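Local coordinates for PEPTIDE N-myristoyltransferase (PDB 1IIC), which probably catalyses the transfer of myristate from myristoyl-CoA to the N-terminal glycine of target proteins in yeast, at residues H188-W193 and A215-P220; Y197-T202 and F301-N306; F240-R245 and Y319-A324. One frame throughout, in Å; residues are numbered along the deposited sequence.

Contact 1 of 3, residues H188-W193 and A215-P220; sequences HRPLNW and AENALP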
# COMPACT_ATOMS: atom_id res chain seq x y z
N HIS A 188 -9.14 -8.78 7.00
CA HIS A 188 -8.83 -8.19 8.30
C HIS A 188 -8.72 -9.25 9.39
O HIS A 188 -9.66 -10.03 9.60
CB HIS A 188 -9.92 -7.20 8.69
CG HIS A 188 -10.31 -6.27 7.59
ND1 HIS A 188 -9.54 -5.20 7.21
CD2 HIS A 188 -11.36 -6.31 6.72
CE1 HIS A 188 -10.08 -4.62 6.15
NE2 HIS A 188 -11.18 -5.27 5.83
N ARG A 189 -7.58 -9.26 10.08
CA ARG A 189 -7.35 -10.20 11.17
C ARG A 189 -7.57 -9.46 12.48
O ARG A 189 -6.78 -8.58 12.85
CB ARG A 189 -5.91 -10.73 11.13
CG ARG A 189 -5.73 -12.12 11.73
CD ARG A 189 -6.02 -12.20 13.21
NE ARG A 189 -5.76 -13.55 13.72
CZ ARG A 189 -5.95 -13.94 14.98
NH1 ARG A 189 -6.40 -13.10 15.89
NH2 ARG A 189 -5.69 -15.20 15.32
N PRO A 190 -8.64 -9.80 13.20
CA PRO A 190 -8.96 -9.16 14.48
C PRO A 190 -7.90 -9.51 15.52
O PRO A 190 -7.65 -10.68 15.78
CB PRO A 190 -10.32 -9.77 14.86
CG PRO A 190 -10.89 -10.20 13.53
CD PRO A 190 -9.68 -10.76 12.82
N LEU A 191 -7.27 -8.49 16.08
CA LEU A 191 -6.23 -8.70 17.09
C LEU A 191 -6.84 -8.36 18.44
O LEU A 191 -6.57 -9.02 19.45
CB LEU A 191 -5.03 -7.78 16.80
CG LEU A 191 -4.36 -8.00 15.44
CD1 LEU A 191 -3.24 -6.99 15.22
CD2 LEU A 191 -3.81 -9.44 15.38
N ASN A 192 -7.68 -7.33 18.45
CA ASN A 192 -8.36 -6.90 19.66
C ASN A 192 -9.86 -6.96 19.35
O ASN A 192 -10.49 -5.93 19.14
CB ASN A 192 -7.96 -5.47 19.99
CG ASN A 192 -8.31 -5.09 21.40
OD1 ASN A 192 -9.38 -5.42 21.90
ND2 ASN A 192 -7.39 -4.39 22.06
N TRP A 193 -10.42 -8.17 19.32
CA TRP A 193 -11.84 -8.31 18.98
C TRP A 193 -12.79 -7.44 19.78
O TRP A 193 -13.54 -6.66 19.21
CB TRP A 193 -12.32 -9.76 19.10
CG TRP A 193 -13.68 -9.93 18.48
CD1 TRP A 193 -13.95 -10.19 17.17
CD2 TRP A 193 -14.96 -9.76 19.12
NE1 TRP A 193 -15.31 -10.18 16.95
CE2 TRP A 193 -15.95 -9.92 18.13
CE3 TRP A 193 -15.36 -9.47 20.43
CZ2 TRP A 193 -17.32 -9.81 18.40
CZ3 TRP A 193 -16.73 -9.36 20.71
CH2 TRP A 193 -17.69 -9.53 19.70
N ALA A 215 -12.25 -15.64 22.44
CA ALA A 215 -11.42 -16.84 22.56
C ALA A 215 -10.93 -17.28 21.18
O ALA A 215 -9.77 -17.67 21.01
CB ALA A 215 -12.23 -17.96 23.21
N GLU A 216 -11.83 -17.21 20.20
CA GLU A 216 -11.54 -17.59 18.83
C GLU A 216 -10.40 -16.77 18.25
O GLU A 216 -9.55 -17.28 17.52
CB GLU A 216 -12.79 -17.42 17.97
CG GLU A 216 -12.58 -17.58 16.46
CD GLU A 216 -12.10 -18.97 16.06
OE1 GLU A 216 -12.27 -19.92 16.87
OE2 GLU A 216 -11.58 -19.12 14.93
N ASN A 217 -10.37 -15.48 18.59
CA ASN A 217 -9.34 -14.59 18.08
C ASN A 217 -8.17 -14.33 19.03
O ASN A 217 -7.23 -13.62 18.68
CB ASN A 217 -9.98 -13.28 17.64
CG ASN A 217 -10.96 -13.48 16.49
OD1 ASN A 217 -10.55 -13.85 15.39
ND2 ASN A 217 -12.24 -13.27 16.74
N ALA A 218 -8.24 -14.93 20.22
CA ALA A 218 -7.18 -14.80 21.22
C ALA A 218 -5.85 -15.26 20.60
O ALA A 218 -5.80 -16.24 19.85
CB ALA A 218 -7.50 -15.64 22.44
N LEU A 219 -4.78 -14.54 20.95
CA LEU A 219 -3.45 -14.80 20.42
C LEU A 219 -2.41 -15.01 21.51
O LEU A 219 -2.55 -14.51 22.62
CB LEU A 219 -3.03 -13.60 19.56
CG LEU A 219 -2.68 -13.74 18.09
CD1 LEU A 219 -3.61 -14.69 17.39
CD2 LEU A 219 -2.72 -12.36 17.47
N PRO A 220 -1.34 -15.76 21.20
CA PRO A 220 -0.29 -15.99 22.20
C PRO A 220 0.40 -14.66 22.45
O PRO A 220 0.32 -13.76 21.62
CB PRO A 220 0.63 -16.99 21.51
CG PRO A 220 -0.28 -17.71 20.56
CD PRO A 220 -1.13 -16.60 20.01
O HOH W 1 -5.69 -11.34 19.78
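The guanidinium group of Arg189 lies with one face against Leu219, whose CD2 stands 4.0 Å above the guanidinium plane and is offset toward its rim. In that plane the group works as a donor to the backbone. NH1 bonds to Asn217 O at 3.0 Å and almost straight (163°), though tilted somewhat out of the carbonyl plane of Asn217, and the same NH1 reaches Pro190 O at 2.7 Å. A bend at chi2 (-64°) in a chain otherwise drawn out swings the group over to the second segment, and NE turns to Leu378 O. These partners hold the flat group against rotation.

Asn217 suits a place where polar and apolar neighbours meet. The OD1 end of its amide passes Pro190 CG at 4.1 Å, and ND2 lies 3.5 Å from Trp193 CD1, with the amide and indole planes only 6° apart; ND2 also makes a weak hydrogen bond to Met213 O. Leu191 closes the apolar side, its CD2 meeting Leu219 CD2 at 3.8 Å, and both leucines rest on Cys352 of helix 334-357. A water bridges Leu191 O and Asn217 O, giving the latter a second donor. Replacing Arg189 with a methionine would probably leave Asn217 O with the water but without its NH1 mate, weakening the tie between strand 182-190 and the segment leaving helix 210-217.

Three backbone carbonyls, of Pro190, Asn217 and Leu378, probably help to offset the buried positive charge, while the flat face of the group serves as a surface for a leucine.

Contact 2 of 3, residues Y197-T202 and F301-N306; sequences YEVDFT and FTILNN
The two backbones come nearest at Val199 and Asn306, whose CA atoms are 7.5 Å apart, so side chains must span the gap, and no hydrogen bond crosses it. Helix 193-198 ends here in a Schellman motif: Asp200, with positive phi, is the C-prime residue, and Asp200 N and Phe201 N return to Tyr197 O and Leu196 O, respectively. The turn delivers Val199 and Phe201 to the end of strand 290-303, just before the connection to its antiparallel neighbour 311-322.

Phe201 and Phe301 carry the aromatic part. Phe201 CZ approaches Phe301 CD1 to 3.7 Å, arriving at the edge of the Phe301 ring and near its plane, and Phe201 CE2 comes to the same edge, 3.9 Å from Phe301 CE1. Phe78 joins both, edge-to-face with Phe201, and Phe80 meets Phe301 edge-to-face; large flat side chains suit such a cluster. The side chain of Phe301 is about 10 Å from the bound myristoyl-CoA. Two residues further along the strand, Ile303 reaches across with its long branch (CG1 anti to the carbonyl carbon, chi1 -59°), bringing CD1 to 4.1 Å from Val199 CB. A branched aliphatic on each side fills this distance.

Beyond these apolar pairs the contact turns polar. Glu198 OE1 forms a salt bridge with Lys308 NZ and a hydrogen bond with Tyr309 OH, while Asn306 OD1 accepts from Lys308 N and Tyr309 N. That grip fixes the amide, whose other end, ND2, stops 3.7 Å from Glu198 O.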
# COMPACT_ATOMS: atom_id res chain seq x y z
N TYR A 197 -15.32 -4.67 18.08
CA TYR A 197 -16.77 -4.79 18.16
C TYR A 197 -17.40 -3.55 18.78
O TYR A 197 -18.36 -3.00 18.24
CB TYR A 197 -17.14 -6.02 18.98
CG TYR A 197 -18.62 -6.25 19.08
CD1 TYR A 197 -19.40 -6.39 17.94
CD2 TYR A 197 -19.25 -6.34 20.32
CE1 TYR A 197 -20.77 -6.62 18.02
CE2 TYR A 197 -20.62 -6.57 20.41
CZ TYR A 197 -21.38 -6.71 19.27
OH TYR A 197 -22.73 -6.94 19.39
N GLU A 198 -16.85 -3.10 19.90
CA GLU A 198 -17.38 -1.92 20.57
C GLU A 198 -17.29 -0.63 19.75
O GLU A 198 -18.09 0.29 19.95
CB GLU A 198 -16.71 -1.75 21.93
CG GLU A 198 -17.44 -2.52 23.04
CD GLU A 198 -16.64 -2.64 24.33
OE1 GLU A 198 -16.03 -1.64 24.77
OE2 GLU A 198 -16.64 -3.74 24.91
N VAL A 199 -16.32 -0.54 18.83
CA VAL A 199 -16.19 0.66 17.99
C VAL A 199 -16.83 0.35 16.64
O VAL A 199 -16.58 1.03 15.64
CB VAL A 199 -14.72 1.07 17.78
CG1 VAL A 199 -14.05 1.32 19.12
CG2 VAL A 199 -13.98 0.01 16.97
N ASP A 200 -17.63 -0.71 16.63
CA ASP A 200 -18.36 -1.16 15.46
C ASP A 200 -17.56 -1.46 14.19
O ASP A 200 -18.00 -1.13 13.09
CB ASP A 200 -19.47 -0.15 15.16
CG ASP A 200 -20.58 -0.74 14.33
OD1 ASP A 200 -20.98 -1.89 14.63
OD2 ASP A 200 -21.07 -0.07 13.39
N PHE A 201 -16.40 -2.09 14.34
CA PHE A 201 -15.60 -2.44 13.17
C PHE A 201 -15.77 -3.90 12.76
O PHE A 201 -15.35 -4.29 11.67
CB PHE A 201 -14.13 -2.09 13.38
CG PHE A 201 -13.74 -0.76 12.77
CD1 PHE A 201 -14.41 0.40 13.14
CD2 PHE A 201 -12.76 -0.69 11.79
CE1 PHE A 201 -14.11 1.62 12.53
CE2 PHE A 201 -12.46 0.53 11.18
CZ PHE A 201 -13.15 1.69 11.55
N THR A 202 -16.38 -4.70 13.63
CA THR A 202 -16.65 -6.11 13.35
C THR A 202 -18.00 -6.44 13.96
O THR A 202 -18.45 -5.75 14.88
CB THR A 202 -15.59 -7.08 13.97
OG1 THR A 202 -14.29 -6.75 13.48
CG2 THR A 202 -15.90 -8.53 13.59
N PHE A 301 -6.55 5.07 13.04
CA PHE A 301 -7.78 5.80 12.76
C PHE A 301 -8.10 6.52 14.06
O PHE A 301 -7.72 6.07 15.13
CB PHE A 301 -8.95 4.85 12.47
CG PHE A 301 -9.07 4.42 11.04
CD1 PHE A 301 -10.02 3.47 10.67
CD2 PHE A 301 -8.25 4.95 10.06
CE1 PHE A 301 -10.15 3.06 9.35
CE2 PHE A 301 -8.37 4.54 8.73
CZ PHE A 301 -9.32 3.60 8.38
N THR A 302 -8.80 7.65 13.96
CA THR A 302 -9.22 8.37 15.15
C THR A 302 -10.67 7.93 15.31
O THR A 302 -11.41 7.86 14.32
CB THR A 302 -9.17 9.91 14.96
OG1 THR A 302 -7.80 10.35 14.92
CG2 THR A 302 -9.88 10.63 16.10
N ILE A 303 -11.08 7.59 16.53
CA ILE A 303 -12.46 7.15 16.77
C ILE A 303 -13.27 8.35 17.27
O ILE A 303 -12.77 9.17 18.04
CB ILE A 303 -12.51 6.01 17.82
CG1 ILE A 303 -11.69 4.82 17.33
CG2 ILE A 303 -13.97 5.57 18.06
CD1 ILE A 303 -12.31 4.04 16.17
N LEU A 304 -14.51 8.45 16.82
CA LEU A 304 -15.38 9.56 17.20
C LEU A 304 -16.61 9.11 17.97
O LEU A 304 -17.08 7.99 17.80
CB LEU A 304 -15.83 10.33 15.95
CG LEU A 304 -14.80 10.85 14.94
CD1 LEU A 304 -15.52 11.47 13.75
CD2 LEU A 304 -13.87 11.87 15.59
N ASN A 305 -17.12 10.01 18.81
CA ASN A 305 -18.33 9.76 19.59
C ASN A 305 -18.33 8.54 20.50
O ASN A 305 -19.39 7.98 20.79
CB ASN A 305 -19.53 9.67 18.64
CG ASN A 305 -19.65 10.89 17.74
OD1 ASN A 305 -19.96 10.78 16.56
ND2 ASN A 305 -19.40 12.07 18.31
N ASN A 306 -17.16 8.12 20.96
CA ASN A 306 -17.10 6.97 21.86
C ASN A 306 -16.44 7.37 23.16
O ASN A 306 -15.33 7.91 23.17
CB ASN A 306 -16.34 5.80 21.22
CG ASN A 306 -16.50 4.51 22.02
OD1 ASN A 306 -16.11 4.43 23.18
ND2 ASN A 306 -17.10 3.51 21.39

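Contact 3 of 3, residues F240-R245 and Y319-A324; sequences FELFKR and YYATDA
Tyr319 opens the second segment by offering its ring face to the edge of Phe243, an offset edge-to-face pair with centroids 5.4 Å apart and planes at 85°. Phe243 CZ comes within 3.5 Å of Tyr319 CD1; with CG anti to the backbone N (chi1 180°), the far end of the phenylalanine ring is brought up to the strand. The hydroxyl of Tyr319 hydrogen-bonds to Val420 N, near the C terminus.

Tyr320 turns its side chain to the other side of the sheet, but its carbonyl O lies by the rim of the phenyl ring, 3.8 Å from Phe243 CD1. Ala321 then lets the helix in close: its CB is 3.7 Å from Phe243 CA, and the axes of helix 240-245 and strand 319-322 pass 7.2 Å apart at 93°. Thr322 again faces away, OG1 bonding to Asp292 OD2, while its backbone C is 4.0 Å from Leu242 CD1. Leu242 CD1 also lies 4.2 Å from Asp323 CB.

No hydrogen bond links the segments: a small methyl set against Leu242 and Phe243, beside the aromatic pair, makes the helix-on-sheet packing depend on shape and apolar burial.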
# COMPACT_ATOMS: atom_id res chain seq x y z
N PHE A 240 18.27 -7.86 1.73
CA PHE A 240 17.99 -7.28 0.43
C PHE A 240 18.05 -8.30 -0.69
O PHE A 240 17.20 -8.30 -1.58
CB PHE A 240 18.99 -6.16 0.14
CG PHE A 240 18.77 -5.47 -1.18
CD1 PHE A 240 17.68 -4.62 -1.37
CD2 PHE A 240 19.67 -5.66 -2.23
CE1 PHE A 240 17.49 -3.97 -2.59
CE2 PHE A 240 19.49 -5.01 -3.45
CZ PHE A 240 18.39 -4.16 -3.63
N GLU A 241 19.06 -9.16 -0.66
CA GLU A 241 19.23 -10.17 -1.69
C GLU A 241 18.15 -11.24 -1.52
O GLU A 241 17.60 -11.75 -2.50
CB GLU A 241 20.62 -10.79 -1.60
CG GLU A 241 21.22 -11.15 -2.95
CD GLU A 241 21.61 -9.92 -3.77
OE1 GLU A 241 21.56 -10.00 -5.02
OE2 GLU A 241 21.98 -8.89 -3.18
N LEU A 242 17.85 -11.60 -0.28
CA LEU A 242 16.82 -12.59 -0.01
C LEU A 242 15.48 -12.06 -0.54
O LEU A 242 14.72 -12.78 -1.18
CB LEU A 242 16.69 -12.82 1.50
CG LEU A 242 15.48 -13.65 1.96
CD1 LEU A 242 15.57 -15.05 1.38
CD2 LEU A 242 15.44 -13.70 3.49
N PHE A 243 15.22 -10.79 -0.28
CA PHE A 243 13.98 -10.15 -0.72
C PHE A 243 13.85 -10.15 -2.24
O PHE A 243 12.86 -10.63 -2.78
CB PHE A 243 13.91 -8.72 -0.20
CG PHE A 243 12.66 -7.99 -0.61
CD1 PHE A 243 11.42 -8.40 -0.13
CD2 PHE A 243 12.73 -6.92 -1.49
CE1 PHE A 243 10.26 -7.75 -0.54
CE2 PHE A 243 11.57 -6.27 -1.89
CZ PHE A 243 10.34 -6.68 -1.42
N LYS A 244 14.87 -9.61 -2.90
CA LYS A 244 14.90 -9.54 -4.36
C LYS A 244 14.70 -10.91 -4.98
O LYS A 244 13.99 -11.07 -5.97
CB LYS A 244 16.25 -8.96 -4.83
CG LYS A 244 16.49 -9.11 -6.32
CD LYS A 244 17.84 -8.52 -6.74
CE LYS A 244 18.07 -8.72 -8.25
NZ LYS A 244 19.34 -8.09 -8.73
N ARG A 245 15.36 -11.91 -4.39
CA ARG A 245 15.27 -13.27 -4.88
C ARG A 245 13.84 -13.77 -4.80
O ARG A 245 13.27 -14.24 -5.80
CB ARG A 245 16.20 -14.16 -4.05
CG ARG A 245 16.91 -15.22 -4.84
CD ARG A 245 15.96 -16.25 -5.43
NE ARG A 245 16.34 -17.60 -5.04
CZ ARG A 245 17.55 -18.12 -5.24
NH1 ARG A 245 18.49 -17.39 -5.83
NH2 ARG A 245 17.82 -19.35 -4.84
N TYR A 319 5.78 -5.90 3.15
CA TYR A 319 6.65 -6.78 2.38
C TYR A 319 7.27 -7.88 3.23
O TYR A 319 7.45 -7.73 4.44
CB TYR A 319 7.78 -5.97 1.72
CG TYR A 319 7.34 -5.21 0.49
CD1 TYR A 319 7.05 -5.87 -0.70
CD2 TYR A 319 7.22 -3.82 0.52
CE1 TYR A 319 6.65 -5.17 -1.82
CE2 TYR A 319 6.82 -3.11 -0.60
CZ TYR A 319 6.54 -3.79 -1.77
OH TYR A 319 6.14 -3.08 -2.87
N TYR A 320 7.58 -9.00 2.58
CA TYR A 320 8.19 -10.14 3.26
C TYR A 320 8.91 -11.03 2.26
O TYR A 320 8.80 -10.85 1.05
CB TYR A 320 7.12 -10.94 4.01
CG TYR A 320 6.05 -11.57 3.15
CD1 TYR A 320 6.33 -12.68 2.34
CD2 TYR A 320 4.74 -11.07 3.16
CE1 TYR A 320 5.33 -13.29 1.58
CE2 TYR A 320 3.73 -11.67 2.40
CZ TYR A 320 4.04 -12.78 1.61
OH TYR A 320 3.04 -13.38 0.85
N ALA A 321 9.67 -11.99 2.79
CA ALA A 321 10.42 -12.91 1.96
C ALA A 321 10.97 -14.05 2.81
O ALA A 321 11.22 -13.88 4.00
CB ALA A 321 11.58 -12.17 1.28
N THR A 322 11.14 -15.21 2.19
CA THR A 322 11.65 -16.39 2.88
C THR A 322 12.28 -17.32 1.85
O THR A 322 11.94 -17.25 0.67
CB THR A 322 10.49 -17.12 3.63
OG1 THR A 322 10.99 -18.28 4.30
CG2 THR A 322 9.40 -17.53 2.66
N ASP A 323 13.22 -18.16 2.27
CA ASP A 323 13.86 -19.10 1.36
C ASP A 323 13.23 -20.49 1.45
O ASP A 323 13.73 -21.45 0.86
CB ASP A 323 15.36 -19.22 1.66
CG ASP A 323 15.65 -19.69 3.09
OD1 ASP A 323 14.73 -20.18 3.79
OD2 ASP A 323 16.82 -19.57 3.52
N ALA A 324 12.12 -20.59 2.17
CA ALA A 324 11.42 -21.86 2.36
C ALA A 324 11.23 -22.72 1.11
O ALA A 324 11.19 -23.95 1.21
CB ALA A 324 10.07 -21.62 3.03

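Overall arrangement
Followed from the N terminus, strand 182-190 runs into contact 1, which closes a short excursion through helix 193-198 and into helix 210-217. Contact 2 starts inside that excursion, at 197-202, and closes a far longer loop at 301-306, so it crosses contact 1; the two touch where Trp193 packs on Thr202. Contact 3 opens at 240-245, after contact 1 has closed, and ends at 319-324, thus crossing contact 2 while standing in series with contact 1. All three reach the same mixed sheet, contacts 2 and 3 through neighbouring strands 290-303 and 311-322, though the centres of these two lie about 36 Å apart. Together they tie the ends of helices 193-198 and 210-217, and the side of helix 236-247, to that sheet.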